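Local coordinates for protein putative polyketide cyclase (Pseudomonas putida KT2440, PDB 3F7X) that is of unknown function but adopts a SnoaL-like fold and may act as a polyketide cyclase on a small molecule held in its cone-shaped interior, at residues A[93-104]-A[116-127]. Residues are numbered along the deposited sequence; the frame is centred on the assembly and turned at random. Where two conformers were deposited one is given.
Sequences RAAAEFTVHGQY and GQTYVLPAGAFF. With EDO (1,2-ethanediol), chain I.
Two neighbouring antiparallel strands, 93-104 and 118-127, pair here in the curved mixed sheet of a SnoaL-like domain, with strand 76-87 flanking the first and 133-141 the second. The pairing runs unbroken from A94 opposite F127 to Q103 opposite T118. Five hydrogen-bonded pairs, each closed by two backbone bonds, alternate with non-hydrogen-bonded ones.

On the face carrying A96, F98, V100, Y119 and F127, glycine and alanine make room for rings. Y119 is swung across the sheet, its CG between the backbone N and carbonyl carbon (chi1 52°), and lies flat over G102, whose CA sits 3.7 Å from the ring centroid in a CH-pi contact. Its hydroxyl is hydrogen-bonded to OE2 of E78, while W146 meets the ring edge-to-face. F98 bends over in the same manner: one face covers the peptide between A123 and G124, CE1 of F98 is 3.6 Å from CB of A123, and CG2 of V100 comes in at the ring edge. Helix 22-35 packs here through Y30, and an unidentified ligand lies beside A123.

On the opposite face, which carries A95, E97, H101, V120 and F126, CE1 of F126 reaches CB of A95 at 3.7 Å, and V120 sets CG1 over the H101 imidazole. A water bridges OE2 of E97 (2.7 Å) and, weakly, O of A123 (3.0 Å). E97 also forms salt bridges to R93 and R136 of the second subunit, whose F126 meets F126 of this chain. At the loop end of the hairpin, the extended Q103 side chain delivers NE2 to O of G116 at 2.9 Å, nearly straight at 171°.

The chemistry thus divides by face: an aromatic, largely apolar side toward the helices and bound ligand, consistent with a pocket, and a side whose A95, E97 and F126 help build the dimer interface.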
# COMPACT_ATOMS: atom_id res chain seq x y z
N ARG A 93 -11.42 5.87 -8.12
CA ARG A 93 -10.38 5.21 -7.34
C ARG A 93 -9.14 5.06 -8.21
O ARG A 93 -9.24 4.81 -9.42
CB ARG A 93 -10.88 3.86 -6.81
CG ARG A 93 -12.09 3.95 -5.89
CD ARG A 93 -11.85 4.56 -4.54
NE ARG A 93 -11.14 3.62 -3.67
CZ ARG A 93 -11.75 2.70 -2.94
NH1 ARG A 93 -13.07 2.61 -2.90
NH2 ARG A 93 -11.04 1.85 -2.21
N ALA A 94 -7.96 5.18 -7.60
CA ALA A 94 -6.72 5.03 -8.30
C ALA A 94 -5.68 4.47 -7.34
O ALA A 94 -5.84 4.53 -6.11
CB ALA A 94 -6.24 6.36 -8.96
N ALA A 95 -4.59 3.99 -7.92
CA ALA A 95 -3.48 3.45 -7.16
C ALA A 95 -2.21 3.72 -7.94
O ALA A 95 -2.23 3.76 -9.17
CB ALA A 95 -3.66 1.93 -6.94
N ALA A 96 -1.10 3.87 -7.23
CA ALA A 96 0.18 4.06 -7.86
C ALA A 96 1.22 3.25 -7.09
O ALA A 96 1.22 3.25 -5.87
CB ALA A 96 0.60 5.55 -7.94
N GLU A 97 2.13 2.63 -7.86
CA GLU A 97 3.30 1.97 -7.29
C GLU A 97 4.55 2.56 -7.93
O GLU A 97 4.53 2.92 -9.10
CB GLU A 97 3.25 0.45 -7.50
CG GLU A 97 4.12 -0.27 -6.53
CD GLU A 97 4.07 -1.78 -6.56
OE1 GLU A 97 3.76 -2.34 -7.63
OE2 GLU A 97 4.46 -2.38 -5.53
N PHE A 98 5.61 2.69 -7.17
CA PHE A 98 6.80 3.38 -7.61
C PHE A 98 7.97 3.06 -6.70
O PHE A 98 7.83 2.44 -5.64
CB PHE A 98 6.53 4.90 -7.67
CG PHE A 98 5.86 5.45 -6.45
CD1 PHE A 98 6.57 5.83 -5.35
CD2 PHE A 98 4.49 5.55 -6.42
CE1 PHE A 98 5.94 6.30 -4.23
CE2 PHE A 98 3.85 6.01 -5.29
CZ PHE A 98 4.57 6.38 -4.19
N THR A 99 9.14 3.53 -7.12
CA THR A 99 10.37 3.41 -6.35
C THR A 99 10.78 4.80 -5.88
O THR A 99 10.95 5.72 -6.68
CB THR A 99 11.51 2.80 -7.17
OG1 THR A 99 11.09 1.54 -7.66
CG2 THR A 99 12.75 2.63 -6.28
N VAL A 100 10.91 4.95 -4.57
CA VAL A 100 11.38 6.18 -3.96
C VAL A 100 12.90 6.21 -3.94
O VAL A 100 13.53 5.32 -3.40
CB VAL A 100 10.85 6.33 -2.52
CG1 VAL A 100 11.36 7.63 -1.91
CG2 VAL A 100 9.32 6.25 -2.48
N HIS A 101 13.46 7.26 -4.54
CA HIS A 101 14.88 7.59 -4.44
C HIS A 101 14.98 8.85 -3.60
O HIS A 101 14.52 9.89 -4.01
CB HIS A 101 15.49 7.86 -5.81
CG HIS A 101 15.51 6.66 -6.68
ND1 HIS A 101 16.61 5.85 -6.81
CD2 HIS A 101 14.52 6.08 -7.40
CE1 HIS A 101 16.31 4.84 -7.62
NE2 HIS A 101 15.05 4.96 -7.99
N GLY A 102 15.57 8.76 -2.42
CA GLY A 102 15.55 9.89 -1.50
C GLY A 102 16.88 10.19 -0.87
O GLY A 102 17.81 9.37 -0.87
N GLN A 103 16.94 11.38 -0.29
CA GLN A 103 18.05 11.78 0.54
C GLN A 103 17.47 12.43 1.81
O GLN A 103 16.57 13.25 1.72
CB GLN A 103 18.94 12.80 -0.20
CG GLN A 103 20.25 13.04 0.56
CD GLN A 103 21.30 13.83 -0.19
OE1 GLN A 103 20.99 14.62 -1.08
NE2 GLN A 103 22.54 13.63 0.19
N TYR A 104 18.00 12.02 2.96
CA TYR A 104 17.55 12.49 4.27
C TYR A 104 18.44 13.66 4.68
O TYR A 104 19.63 13.48 4.95
CB TYR A 104 17.62 11.33 5.25
CG TYR A 104 16.98 11.53 6.59
CD1 TYR A 104 16.00 12.49 6.81
CD2 TYR A 104 17.32 10.72 7.66
CE1 TYR A 104 15.44 12.64 8.08
CE2 TYR A 104 16.75 10.85 8.90
CZ TYR A 104 15.80 11.82 9.13
OH TYR A 104 15.21 12.00 10.37
N GLY A 116 22.40 13.25 5.40
CA GLY A 116 22.49 13.21 3.96
C GLY A 116 22.50 11.82 3.38
O GLY A 116 22.87 11.64 2.22
N GLN A 117 22.04 10.84 4.16
CA GLN A 117 22.11 9.53 3.60
C GLN A 117 21.02 9.31 2.53
O GLN A 117 19.96 9.94 2.50
CB GLN A 117 22.19 8.49 4.71
CG GLN A 117 20.98 8.39 5.59
CD GLN A 117 20.97 9.44 6.69
OE1 GLN A 117 20.99 10.65 6.41
NE2 GLN A 117 20.93 8.99 7.93
N THR A 118 21.34 8.43 1.59
CA THR A 118 20.42 8.10 0.52
C THR A 118 19.61 6.86 0.88
O THR A 118 20.06 6.01 1.65
CB THR A 118 21.15 7.92 -0.79
OG1 THR A 118 22.08 6.88 -0.63
CG2 THR A 118 21.89 9.20 -1.18
N TYR A 119 18.44 6.73 0.28
CA TYR A 119 17.65 5.54 0.44
C TYR A 119 16.90 5.27 -0.85
O TYR A 119 16.58 6.19 -1.59
CB TYR A 119 16.69 5.71 1.63
CG TYR A 119 15.83 6.96 1.64
CD1 TYR A 119 16.29 8.13 2.23
CD2 TYR A 119 14.56 6.99 1.08
CE1 TYR A 119 15.47 9.28 2.27
CE2 TYR A 119 13.77 8.11 1.13
CZ TYR A 119 14.23 9.26 1.73
OH TYR A 119 13.46 10.39 1.77
N VAL A 120 16.57 4.01 -1.06
CA VAL A 120 15.84 3.58 -2.24
C VAL A 120 14.90 2.50 -1.76
O VAL A 120 15.35 1.49 -1.20
CB VAL A 120 16.76 3.04 -3.37
CG1 VAL A 120 15.90 2.61 -4.57
CG2 VAL A 120 17.85 4.05 -3.78
N LEU A 121 13.60 2.68 -1.98
CA LEU A 121 12.66 1.61 -1.59
C LEU A 121 11.35 1.74 -2.33
O LEU A 121 10.96 2.84 -2.74
CB LEU A 121 12.38 1.49 -0.08
CG LEU A 121 11.56 2.63 0.55
CD1 LEU A 121 11.19 2.14 1.94
CD2 LEU A 121 12.31 3.88 0.52
N PRO A 122 10.68 0.60 -2.54
CA PRO A 122 9.38 0.66 -3.14
C PRO A 122 8.38 1.33 -2.23
O PRO A 122 8.51 1.29 -1.00
CB PRO A 122 9.01 -0.82 -3.34
CG PRO A 122 9.97 -1.58 -2.71
CD PRO A 122 11.10 -0.79 -2.29
N ALA A 123 7.33 1.89 -2.82
CA ALA A 123 6.25 2.47 -2.07
C ALA A 123 5.03 2.45 -2.98
O ALA A 123 5.08 2.07 -4.14
CB ALA A 123 6.59 3.91 -1.62
N GLY A 124 3.88 2.84 -2.43
CA GLY A 124 2.69 2.94 -3.23
C GLY A 124 1.70 3.86 -2.53
O GLY A 124 1.91 4.28 -1.38
N ALA A 125 0.63 4.16 -3.22
CA ALA A 125 -0.45 4.97 -2.67
C ALA A 125 -1.76 4.56 -3.28
O ALA A 125 -1.82 4.09 -4.42
CB ALA A 125 -0.18 6.46 -2.90
N PHE A 126 -2.81 4.77 -2.50
CA PHE A 126 -4.17 4.63 -2.97
C PHE A 126 -4.89 5.97 -2.86
O PHE A 126 -4.64 6.75 -1.94
CB PHE A 126 -4.94 3.57 -2.15
CG PHE A 126 -4.45 2.16 -2.42
CD1 PHE A 126 -4.99 1.43 -3.48
CD2 PHE A 126 -3.43 1.58 -1.69
CE1 PHE A 126 -4.53 0.17 -3.76
CE2 PHE A 126 -3.00 0.34 -1.99
CZ PHE A 126 -3.55 -0.36 -2.99
N PHE A 127 -5.80 6.19 -3.81
CA PHE A 127 -6.51 7.46 -3.94
C PHE A 127 -8.00 7.25 -4.05
O PHE A 127 -8.47 6.29 -4.70
CB PHE A 127 -6.06 8.18 -5.21
CG PHE A 127 -4.60 8.50 -5.26
CD1 PHE A 127 -3.71 7.57 -5.74
CD2 PHE A 127 -4.12 9.70 -4.82
CE1 PHE A 127 -2.35 7.85 -5.77
CE2 PHE A 127 -2.75 9.99 -4.86
CZ PHE A 127 -1.88 9.06 -5.35
C1 EDO I . 7.79 -1.90 -7.72
O1 EDO I . 8.47 -2.18 -8.96
C2 EDO I . 8.37 -0.64 -7.09
O2 EDO I . 8.61 0.31 -8.15
O HOH W 1 -8.33 3.33 -4.20
O HOH W 2 5.13 -0.85 -3.37